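Mevalonate kinase, putative (Leishmania major, PDB 2HFS) probably catalyses the ATP-dependent phosphorylation of (R)-mevalonate to (R)-5-phosphomevalonate, a step toward isoprenoids and sterols. Local coordinates at residues A[84-89]-A[141-146]; A[115-119]-A[146-150]; A[15-19]-A[120-125]. One frame throughout, in Å; residues are numbered along the deposited sequence.

Contact 1. Residues A[84-89]-A[141-146]; sequences LVLDHL and LSAFVG
His88 reaches across from helix 70-88 and lays its imidazole against the side of helix 136-146. With CG anti to the backbone N (chi1 176°) the ring swings out over Val145, whose CG2 branch sits over one face, 3.9 Å from His88 ND1. At the ring's outer end Leu141 CD2 comes to 3.7 Å from His88 CE1, the two side chains crossing at about a right angle.

Deeper in, Ser142 OG is lodged among carbons: Val85 CG1 is 3.5 Å from it and Leu89 CD1 3.7 Å. This buried hydroxyl is satisfied from a third helix, by Ser123 OG. Val85's other branch, CG2, comes down on the bare backbone of Gly146, 3.7 Å from its CA. Farther along, Leu84 brings CD1 to 3.5 Å from Val145 O. No hydrogen bond links the two segments; the contact between them is van der Waals.

The axes of the two short segments pass 8.5 Å apart at 133°, about midway between perpendicular and antiparallel. Helix 114-130 lies against both partners, receiving Val85 on Ser123 and Leu126 and Ala143 on Val120, while helix 157-164 touches Ala143 from Asn159.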
ATOM      1  N   LEU A  84       9.212 -12.715  13.034  1.00 12.18           N
ATOM      2  CA  LEU A  84      10.367 -12.141  12.333  1.00 13.68           C
ATOM      3  C   LEU A  84      10.797 -10.812  12.936  1.00 13.47           C
ATOM      4  O   LEU A  84      11.997 -10.544  13.116  1.00 12.53           O
ATOM      5  CB  LEU A  84      10.025 -11.956  10.866  1.00 13.23           C
ATOM      6  CG  LEU A  84      10.252 -13.267  10.093  1.00 14.21           C
ATOM      7  CD1 LEU A  84       9.730 -13.159   8.693  1.00 15.93           C
ATOM      8  CD2 LEU A  84      11.740 -13.612  10.095  1.00 16.59           C
ATOM      9  N   VAL A  85       9.802  -9.979  13.244  1.00 12.89           N
ATOM     10  CA  VAL A  85      10.041  -8.669  13.857  1.00 12.64           C
ATOM     11  C   VAL A  85      10.570  -8.823  15.290  1.00 13.46           C
ATOM     12  O   VAL A  85      11.536  -8.158  15.674  1.00 12.56           O
ATOM     13  CB  VAL A  85       8.767  -7.798  13.827  1.00 13.35           C
ATOM     14  CG1 VAL A  85       8.966  -6.462  14.609  1.00 13.10           C
ATOM     15  CG2 VAL A  85       8.348  -7.539  12.371  1.00 10.83           C
ATOM     16  N   LEU A  86       9.940  -9.690  16.079  1.00 12.47           N
ATOM     17  CA  LEU A  86      10.423  -9.931  17.437  1.00 12.46           C
ATOM     18  C   LEU A  86      11.885 -10.378  17.433  1.00 13.69           C
ATOM     19  O   LEU A  86      12.702  -9.821  18.177  1.00 14.74           O
ATOM     20  CB  LEU A  86       9.555 -10.967  18.156  1.00 12.61           C
ATOM     21  CG  LEU A  86       8.140 -10.485  18.470  1.00 11.99           C
ATOM     22  CD1 LEU A  86       7.229 -11.627  18.969  1.00 12.70           C
ATOM     23  CD2 LEU A  86       8.193  -9.399  19.487  1.00  8.61           C
ATOM     24  N   ASP A  87      12.201 -11.363  16.597  1.00 14.69           N
ATOM     25  CA  ASP A  87      13.588 -11.868  16.469  1.00 16.74           C
ATOM     26  C   ASP A  87      14.548 -10.762  16.025  1.00 16.66           C
ATOM     27  O   ASP A  87      15.642 -10.631  16.567  1.00 18.55           O
ATOM     28  CB  ASP A  87      13.659 -13.051  15.502  1.00 17.61           C
ATOM     29  CG  ASP A  87      12.907 -14.280  16.009  1.00 19.81           C
ATOM     30  OD1 ASP A  87      12.774 -14.443  17.241  1.00 21.38           O
ATOM     31  OD2 ASP A  87      12.405 -15.126  15.239  1.00 21.04           O
ATOM     32  N   HIS A  88      14.127  -9.963  15.048  1.00 16.30           N
ATOM     33  CA  HIS A  88      14.941  -8.864  14.536  1.00 16.47           C
ATOM     34  C   HIS A  88      15.237  -7.838  15.616  1.00 16.55           C
ATOM     35  O   HIS A  88      16.335  -7.297  15.685  1.00 16.49           O
ATOM     36  CB  HIS A  88      14.239  -8.185  13.357  1.00 16.84           C
ATOM     37  CG  HIS A  88      14.956  -6.978  12.837  1.00 17.02           C
ATOM     38  ND1 HIS A  88      16.109  -7.060  12.083  1.00 19.69           N
ATOM     39  CD2 HIS A  88      14.678  -5.659  12.959  1.00 16.50           C
ATOM     40  CE1 HIS A  88      16.504  -5.840  11.758  1.00 17.52           C
ATOM     41  NE2 HIS A  88      15.661  -4.974  12.289  1.00 19.17           N
ATOM     42  N   LEU A  89      14.249  -7.589  16.466  1.00 16.01           N
ATOM     43  CA  LEU A  89      14.384  -6.601  17.535  1.00 15.67           C
ATOM     44  C   LEU A  89      14.922  -7.186  18.842  1.00 15.91           C
ATOM     45  O   LEU A  89      15.012  -6.481  19.858  1.00 15.76           O
ATOM     46  CB  LEU A  89      13.044  -5.892  17.737  1.00 14.91           C
ATOM     47  CG  LEU A  89      12.702  -5.054  16.498  1.00 14.18           C
ATOM     48  CD1 LEU A  89      11.400  -4.306  16.673  1.00 14.04           C
ATOM     49  CD2 LEU A  89      13.854  -4.087  16.177  1.00 15.29           C
ATOM     50  N   LEU A 141      13.270  -1.016   8.072  1.00 12.99           N
ATOM     51  CA  LEU A 141      14.004  -2.273   8.007  1.00 12.83           C
ATOM     52  C   LEU A 141      13.335  -3.386   8.789  1.00 11.99           C
ATOM     53  O   LEU A 141      13.300  -4.537   8.343  1.00 12.44           O
ATOM     54  CB  LEU A 141      15.426  -2.105   8.548  1.00 10.98           C
ATOM     55  CG  LEU A 141      16.289  -3.346   8.290  1.00 14.04           C
ATOM     56  CD1 LEU A 141      16.710  -3.340   6.835  1.00 14.10           C
ATOM     57  CD2 LEU A 141      17.479  -3.361   9.220  1.00 13.41           C
ATOM     58  N   SER A 142      12.826  -3.044   9.966  1.00 10.19           N
ATOM     59  CA  SER A 142      12.144  -4.019  10.800  1.00 10.55           C
ATOM     60  C   SER A 142      10.895  -4.497  10.051  1.00 10.29           C
ATOM     61  O   SER A 142      10.626  -5.698  10.017  1.00 10.25           O
ATOM     62  CB  SER A 142      11.774  -3.397  12.147  1.00 10.25           C
ATOM     63  OG  SER A 142      11.229  -4.367  13.017  1.00 11.89           O
ATOM     64  N   ALA A 143      10.156  -3.551   9.460  1.00 10.93           N
ATOM     65  CA  ALA A 143       8.957  -3.872   8.679  1.00 11.22           C
ATOM     66  C   ALA A 143       9.362  -4.747   7.501  1.00 12.50           C
ATOM     67  O   ALA A 143       8.742  -5.768   7.226  1.00 13.08           O
ATOM     68  CB  ALA A 143       8.252  -2.607   8.210  1.00 11.36           C
ATOM     69  N   PHE A 144      10.448  -4.371   6.840  1.00 11.23           N
ATOM     70  CA  PHE A 144      10.908  -5.122   5.677  1.00 13.60           C
ATOM     71  C   PHE A 144      11.209  -6.577   6.040  1.00 13.20           C
ATOM     72  O   PHE A 144      10.880  -7.502   5.284  1.00 13.06           O
ATOM     73  CB  PHE A 144      12.135  -4.467   5.048  1.00 13.02           C
ATOM     74  CG  PHE A 144      12.601  -5.157   3.792  1.00 16.66           C
ATOM     75  CD1 PHE A 144      11.967  -4.920   2.583  1.00 16.74           C
ATOM     76  CD2 PHE A 144      13.651  -6.056   3.828  1.00 14.52           C
ATOM     77  CE1 PHE A 144      12.377  -5.564   1.427  1.00 17.73           C
ATOM     78  CE2 PHE A 144      14.063  -6.710   2.677  1.00 18.38           C
ATOM     79  CZ  PHE A 144      13.432  -6.457   1.472  1.00 15.58           C
ATOM     80  N   VAL A 145      11.830  -6.776   7.199  1.00 14.41           N
ATOM     81  CA  VAL A 145      12.185  -8.123   7.638  1.00 15.40           C
ATOM     82  C   VAL A 145      10.880  -8.880   7.895  1.00 15.49           C
ATOM     83  O   VAL A 145      10.716 -10.021   7.463  1.00 13.92           O
ATOM     84  CB  VAL A 145      13.100  -8.087   8.901  1.00 15.45           C
ATOM     85  CG1 VAL A 145      13.052  -9.407   9.678  1.00 15.66           C
ATOM     86  CG2 VAL A 145      14.533  -7.692   8.528  1.00 16.36           C
ATOM     87  N   GLY A 146       9.936  -8.212   8.555  1.00 14.20           N
ATOM     88  CA  GLY A 146       8.708  -8.876   8.959  1.00 14.52           C
ATOM     89  C   GLY A 146       7.827  -9.215   7.782  1.00 16.06           C
ATOM     90  O   GLY A 146       7.152 -10.244   7.789  1.00 15.82           O
TER

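Contact 2. Residues A[115-119]-A[146-150]; sequences SASDV and GEGGY
Ser115 CB sits squarely over one face of the Tyr150 ring, 3.3 Å from its centroid and only 4° off the ring normal, a CH-pi contact; near the plane of the ring, at its edge, is Asp118 OD2. The serine and aspartate both come from the first turns of helix 114-130. In a GHMP kinase this is the helix that follows the glycine-rich phosphate-binding loop, so the contact probably borders the nucleotide site, as in relatives.

Tyr150 OH comes to 3.0 Å from Asp118 OD2. The aspartate is held from helix 70-88 by two hydrogen bonds, OD2 with Gln78 and OD1 with His82, and its carboxylate is turned 68° from the ring plane. The same helix touches Tyr150 through Glu77, Gln78 and Ala81.

The second flat group is the Glu147 carboxylate. A bend at chi2 (-74°) folds the side chain back toward the helix, laying its CG 3.9 Å from Val119 CG2 on the way. Ser115 OG then donates to Glu147 OE2 over 2.7 Å, using the syn lone pair, the one facing OE1. Asp158 of helix 157-164 touches both Glu147 and Ala116. The other carboxylate oxygen is tied to the helix backbone through one water: this accepts from Ala116 N at 3.1 Å and donates to Glu147 OE1 at 2.9 Å.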
ATOM      1  N   SER A 115      -0.432  -5.590   5.157  1.00 10.39           N
ATOM      2  CA  SER A 115       0.523  -6.409   5.887  1.00  9.39           C
ATOM      3  C   SER A 115       1.727  -5.564   6.323  1.00  9.76           C
ATOM      4  O   SER A 115       2.191  -5.686   7.466  1.00 10.84           O
ATOM      5  CB  SER A 115       0.891  -7.708   5.121  1.00 11.34           C
ATOM      6  OG  SER A 115       1.759  -7.487   4.034  1.00 11.75           O
ATOM      7  N   ALA A 116       2.214  -4.687   5.436  1.00  7.67           N
ATOM      8  CA  ALA A 116       3.247  -3.727   5.824  1.00  9.73           C
ATOM      9  C   ALA A 116       2.788  -2.778   6.936  1.00 10.00           C
ATOM     10  O   ALA A 116       3.546  -2.530   7.860  1.00 12.37           O
ATOM     11  CB  ALA A 116       3.762  -2.935   4.618  1.00  8.65           C
ATOM     12  N   SER A 117       1.560  -2.257   6.842  1.00  9.26           N
ATOM     13  CA  SER A 117       1.006  -1.351   7.880  1.00  8.84           C
ATOM     14  C   SER A 117       1.005  -2.040   9.229  1.00  8.67           C
ATOM     15  O   SER A 117       1.309  -1.405  10.253  1.00  7.45           O
ATOM     16  CB  SER A 117      -0.415  -0.870   7.550  1.00  8.58           C
ATOM     17  OG  SER A 117      -0.579  -0.616   6.159  1.00 11.78           O
ATOM     18  N   ASP A 118       0.672  -3.333   9.199  1.00  7.77           N
ATOM     19  CA  ASP A 118       0.720  -4.227  10.373  1.00  8.58           C
ATOM     20  C   ASP A 118       2.126  -4.262  10.973  1.00  8.45           C
ATOM     21  O   ASP A 118       2.308  -3.854  12.138  1.00 10.04           O
ATOM     22  CB  ASP A 118       0.222  -5.617   9.957  1.00  7.94           C
ATOM     23  CG  ASP A 118       0.181  -6.636  11.105  1.00  9.45           C
ATOM     24  OD1 ASP A 118       0.544  -6.323  12.261  1.00 14.93           O
ATOM     25  OD2 ASP A 118      -0.226  -7.794  10.911  1.00 15.91           O
ATOM     26  N   VAL A 119       3.118  -4.715  10.199  1.00  8.90           N
ATOM     27  CA  VAL A 119       4.479  -4.839  10.749  1.00  9.40           C
ATOM     28  C   VAL A 119       5.095  -3.484  11.077  1.00  9.81           C
ATOM     29  O   VAL A 119       5.896  -3.398  11.993  1.00  8.84           O
ATOM     30  CB  VAL A 119       5.462  -5.727   9.919  1.00 11.59           C
ATOM     31  CG1 VAL A 119       5.068  -7.203  10.024  1.00 10.67           C
ATOM     32  CG2 VAL A 119       5.547  -5.293   8.439  1.00 12.43           C
ATOM     33  N   GLY A 146       9.936  -8.212   8.555  1.00 14.20           N
ATOM     34  CA  GLY A 146       8.708  -8.876   8.959  1.00 14.52           C
ATOM     35  C   GLY A 146       7.827  -9.215   7.782  1.00 16.06           C
ATOM     36  O   GLY A 146       7.152 -10.244   7.789  1.00 15.82           O
ATOM     37  N   GLU A 147       7.824  -8.330   6.782  1.00 17.29           N
ATOM     38  CA  GLU A 147       7.106  -8.544   5.525  1.00 19.30           C
ATOM     39  C   GLU A 147       7.559  -9.842   4.853  1.00 19.28           C
ATOM     40  O   GLU A 147       6.870 -10.386   3.982  1.00 20.84           O
ATOM     41  CB  GLU A 147       7.348  -7.366   4.584  1.00 19.83           C
ATOM     42  CG  GLU A 147       6.411  -6.188   4.788  1.00 20.75           C
ATOM     43  CD  GLU A 147       5.020  -6.476   4.254  1.00 26.49           C
ATOM     44  OE1 GLU A 147       4.687  -5.973   3.152  1.00 26.89           O
ATOM     45  OE2 GLU A 147       4.268  -7.221   4.927  1.00 27.88           O
ATOM     46  N   GLY A 148       8.729 -10.327   5.257  1.00 21.24           N
ATOM     47  CA  GLY A 148       9.223 -11.636   4.820  1.00 21.39           C
ATOM     48  C   GLY A 148       8.335 -12.794   5.254  1.00 22.11           C
ATOM     49  O   GLY A 148       8.443 -13.884   4.710  1.00 23.59           O
ATOM     50  N   GLY A 149       7.468 -12.562   6.244  1.00 21.21           N
ATOM     51  CA  GLY A 149       6.551 -13.591   6.748  1.00 22.78           C
ATOM     52  C   GLY A 149       5.258 -13.735   5.956  1.00 23.74           C
ATOM     53  O   GLY A 149       4.568 -14.756   6.051  1.00 23.67           O
ATOM     54  N   TYR A 150       4.917 -12.700   5.194  1.00 25.96           N
ATOM     55  CA  TYR A 150       3.791 -12.751   4.256  1.00 27.78           C
ATOM     56  C   TYR A 150       4.268 -13.185   2.865  1.00 30.12           C
ATOM     57  O   TYR A 150       5.455 -13.028   2.529  1.00 29.57           O
ATOM     58  CB  TYR A 150       3.096 -11.390   4.167  1.00 27.20           C
ATOM     59  CG  TYR A 150       2.290 -10.993   5.382  1.00 26.87           C
ATOM     60  CD1 TYR A 150       2.867 -10.262   6.418  1.00 25.85           C
ATOM     61  CD2 TYR A 150       0.937 -11.325   5.485  1.00 25.95           C
ATOM     62  CE1 TYR A 150       2.114  -9.885   7.540  1.00 24.12           C
ATOM     63  CE2 TYR A 150       0.181 -10.956   6.607  1.00 26.49           C
ATOM     64  CZ  TYR A 150       0.782 -10.242   7.629  1.00 23.36           C
ATOM     65  OH  TYR A 150       0.039  -9.850   8.731  1.00 26.65           O
TER
HETATM   66  O   HOH W   1       2.062  -5.204   2.333  1.00 20.22           O

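Contact 3. Residues A[15-19]-A[120-125]; sequences KNIGY and VAFSRA
The start of strand 17-25 runs close against helix 114-130, with Ile17 CA 4.2 Å from Ala121 CA and the short axes 6.2 Å apart and 151° from parallel. So near an approach depends on small residues: the methyl of Ala121 presses on the strand backbone itself, its CB 3.7 Å from Asn16 O, and beside it Val120 CG1 touches the CA of Gly18, where no side chain intervenes.

Asn16 carries much of the rest. Its amide lies along the outside of the helical turn, CG 3.5 Å from Ala125 CA. With CG anti to the carbonyl carbon (chi1 -61°) the amide lies on the helix, and OD1 is 3.3 Å from Arg124 O; both are acceptors, so nothing is bonded there. The amide nitrogen looks instead to Glu128 one turn on, whose OE1 accepts its hydrogen bond.

Arg124 closes the other side. Its chain is extended from CG to NE and passes Ile17 O with CD 3.5 Å away, and that oxygen lies near the guanidinium plane, at its NE edge. Water 2 fills in between, 2.9 Å from Arg124 NE, which donates to it, and equally 2.9 Å from Ile17 O. The far end of the guanidinium is anchored by Asp136, in a salt bridge from NH2, and by Thr163 O.

Ile17 starts away from the helix and packs on Tyr44 of strand 36-52. Asn16 and Gly18 bond through their backbones to Cys47 and Thr45 of that strand, and Ala121 and Ala125 also touch it. A helix laid on a mixed sheet in this way is characteristic of the alpha/beta N-terminal domain of GHMP kinases, with its ribosomal-protein-S5-like fold.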
ATOM      1  N   LYS A  15       0.915   6.723  19.868  1.00 10.08           N
ATOM      2  CA  LYS A  15       0.077   6.347  18.737  1.00 12.38           C
ATOM      3  C   LYS A  15       0.929   5.684  17.634  1.00 11.49           C
ATOM      4  O   LYS A  15       1.421   6.346  16.701  1.00 12.58           O
ATOM      5  CB  LYS A  15      -0.713   7.547  18.214  1.00 13.65           C
ATOM      6  CG  LYS A  15      -1.763   7.180  17.172  1.00 15.55           C
ATOM      7  CD  LYS A  15      -2.869   8.229  17.081  1.00 20.70           C
ATOM      8  CE  LYS A  15      -3.900   7.829  16.043  1.00 21.50           C
ATOM      9  NZ  LYS A  15      -4.776   6.751  16.568  1.00 23.56           N
ATOM     10  N   ASN A  16       1.112   4.372  17.778  1.00 10.54           N
ATOM     11  CA  ASN A  16       2.000   3.598  16.919  1.00  7.73           C
ATOM     12  C   ASN A  16       1.250   3.057  15.732  1.00  8.25           C
ATOM     13  O   ASN A  16       0.477   2.121  15.860  1.00  9.03           O
ATOM     14  CB  ASN A  16       2.642   2.470  17.707  1.00  8.07           C
ATOM     15  CG  ASN A  16       3.476   2.990  18.837  1.00  8.55           C
ATOM     16  OD1 ASN A  16       4.493   3.665  18.619  1.00 11.44           O
ATOM     17  ND2 ASN A  16       3.031   2.735  20.048  1.00 10.69           N
ATOM     18  N   ILE A  17       1.492   3.668  14.577  1.00  8.40           N
ATOM     19  CA  ILE A  17       0.706   3.354  13.400  1.00  8.73           C
ATOM     20  C   ILE A  17       1.578   3.025  12.188  1.00  8.73           C
ATOM     21  O   ILE A  17       2.765   3.382  12.146  1.00  7.95           O
ATOM     22  CB  ILE A  17      -0.224   4.551  13.060  1.00  9.12           C
ATOM     23  CG1 ILE A  17       0.588   5.715  12.481  1.00  9.50           C
ATOM     24  CG2 ILE A  17      -1.063   4.982  14.296  1.00  9.55           C
ATOM     25  CD1 ILE A  17      -0.227   6.939  12.117  1.00 12.54           C
ATOM     26  N   GLY A  18       0.948   2.411  11.190  1.00  8.09           N
ATOM     27  CA  GLY A  18       1.544   2.218   9.848  1.00  9.70           C
ATOM     28  C   GLY A  18       0.512   2.633   8.816  1.00  9.09           C
ATOM     29  O   GLY A  18      -0.648   2.234   8.916  1.00  7.93           O
ATOM     30  N   TYR A  19       0.909   3.467   7.850  1.00  7.02           N
ATOM     31  CA  TYR A  19      -0.035   3.931   6.829  1.00  7.02           C
ATOM     32  C   TYR A  19      -0.337   2.872   5.773  1.00  7.52           C
ATOM     33  O   TYR A  19       0.514   2.015   5.493  1.00  9.06           O
ATOM     34  CB  TYR A  19       0.482   5.196   6.163  1.00  8.50           C
ATOM     35  CG  TYR A  19       0.883   6.287   7.127  1.00 10.35           C
ATOM     36  CD1 TYR A  19      -0.076   7.048   7.796  1.00 13.18           C
ATOM     37  CD2 TYR A  19       2.234   6.550   7.390  1.00 11.88           C
ATOM     38  CE1 TYR A  19       0.299   8.065   8.680  1.00 13.50           C
ATOM     39  CE2 TYR A  19       2.613   7.571   8.275  1.00 11.98           C
ATOM     40  CZ  TYR A  19       1.627   8.321   8.902  1.00 14.10           C
ATOM     41  OH  TYR A  19       1.971   9.316   9.798  1.00 19.45           O
ATOM     42  N   VAL A 120       4.692  -2.423  10.370  1.00  8.34           N
ATOM     43  CA  VAL A 120       5.205  -1.098  10.721  1.00  7.72           C
ATOM     44  C   VAL A 120       4.684  -0.687  12.098  1.00  8.25           C
ATOM     45  O   VAL A 120       5.469  -0.348  12.990  1.00  7.92           O
ATOM     46  CB  VAL A 120       4.896  -0.031   9.650  1.00  7.46           C
ATOM     47  CG1 VAL A 120       5.138   1.373  10.182  1.00  5.80           C
ATOM     48  CG2 VAL A 120       5.759  -0.282   8.391  1.00  8.54           C
ATOM     49  N   ALA A 121       3.363  -0.754  12.280  1.00  6.61           N
ATOM     50  CA  ALA A 121       2.749  -0.366  13.553  1.00  6.98           C
ATOM     51  C   ALA A 121       3.351  -1.162  14.717  1.00  6.18           C
ATOM     52  O   ALA A 121       3.689  -0.593  15.771  1.00  6.45           O
ATOM     53  CB  ALA A 121       1.233  -0.565  13.481  1.00  6.87           C
ATOM     54  N   PHE A 122       3.512  -2.463  14.504  1.00  7.38           N
ATOM     55  CA  PHE A 122       4.119  -3.378  15.479  1.00  9.19           C
ATOM     56  C   PHE A 122       5.549  -2.967  15.866  1.00  9.35           C
ATOM     57  O   PHE A 122       5.867  -2.892  17.053  1.00  8.48           O
ATOM     58  CB  PHE A 122       4.082  -4.812  14.903  1.00  8.60           C
ATOM     59  CG  PHE A 122       4.502  -5.891  15.876  1.00 11.35           C
ATOM     60  CD1 PHE A 122       4.215  -5.797  17.231  1.00 11.61           C
ATOM     61  CD2 PHE A 122       5.195  -7.010  15.407  1.00 12.05           C
ATOM     62  CE1 PHE A 122       4.615  -6.828  18.128  1.00 13.94           C
ATOM     63  CE2 PHE A 122       5.591  -8.040  16.279  1.00  9.54           C
ATOM     64  CZ  PHE A 122       5.295  -7.950  17.636  1.00 10.60           C
ATOM     65  N   SER A 123       6.399  -2.722  14.861  1.00  8.83           N
ATOM     66  CA  SER A 123       7.770  -2.275  15.077  1.00  9.45           C
ATOM     67  C   SER A 123       7.827  -1.003  15.906  1.00  8.70           C
ATOM     68  O   SER A 123       8.653  -0.882  16.805  1.00 10.17           O
ATOM     69  CB  SER A 123       8.469  -2.072  13.739  1.00  8.69           C
ATOM     70  OG  SER A 123       8.602  -3.327  13.076  1.00  8.14           O
ATOM     71  N   ARG A 124       6.957  -0.051  15.581  1.00  9.26           N
ATOM     72  CA  ARG A 124       6.852   1.195  16.330  1.00  9.36           C
ATOM     73  C   ARG A 124       6.433   0.961  17.784  1.00 10.08           C
ATOM     74  O   ARG A 124       7.037   1.520  18.692  1.00  8.60           O
ATOM     75  CB  ARG A 124       5.890   2.170  15.629  1.00  8.06           C
ATOM     76  CG  ARG A 124       6.458   2.785  14.328  1.00  8.11           C
ATOM     77  CD  ARG A 124       5.711   4.039  13.854  1.00 11.19           C
ATOM     78  NE  ARG A 124       6.221   4.570  12.588  1.00  9.93           N
ATOM     79  CZ  ARG A 124       7.359   5.242  12.448  1.00 11.67           C
ATOM     80  NH1 ARG A 124       8.155   5.476  13.497  1.00 11.70           N
ATOM     81  NH2 ARG A 124       7.714   5.670  11.249  1.00  9.58           N
ATOM     82  N   ALA A 125       5.409   0.132  17.998  1.00  9.35           N
ATOM     83  CA  ALA A 125       4.947  -0.176  19.367  1.00  9.68           C
ATOM     84  C   ALA A 125       6.007  -0.892  20.193  1.00  8.19           C
ATOM     85  O   ALA A 125       6.148  -0.607  21.381  1.00  8.58           O
ATOM     86  CB  ALA A 125       3.668  -0.988  19.335  1.00  8.63           C
TER
HETATM   87  O   HOH W   2       4.365   4.936  10.358  1.00 11.01           O

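How the contacts relate
Helix 114-130 is the common element: its first turns enter contact 2, its middle enters contact 3, and it backs both helices of contact 1. Contacts 1 and 2, with centres about 9 Å apart, share Gly146 and join where Leu84 CD1 packs 3.4 Å from Gly149 N. Between contacts 1 and 3 (centres about 12 Å apart) Leu86 CD2 packs 3.7 Å from Phe122 CZ. Contacts 2 and 3, about 11 Å apart, meet through Ser117 OG and Tyr19 O at 2.9 Å. Contact 2 is probably the one nearest the phosphate-binding loop; contact 3 sets the same helix against strand 17-25, while contact 1 joins the two helices that lie against it.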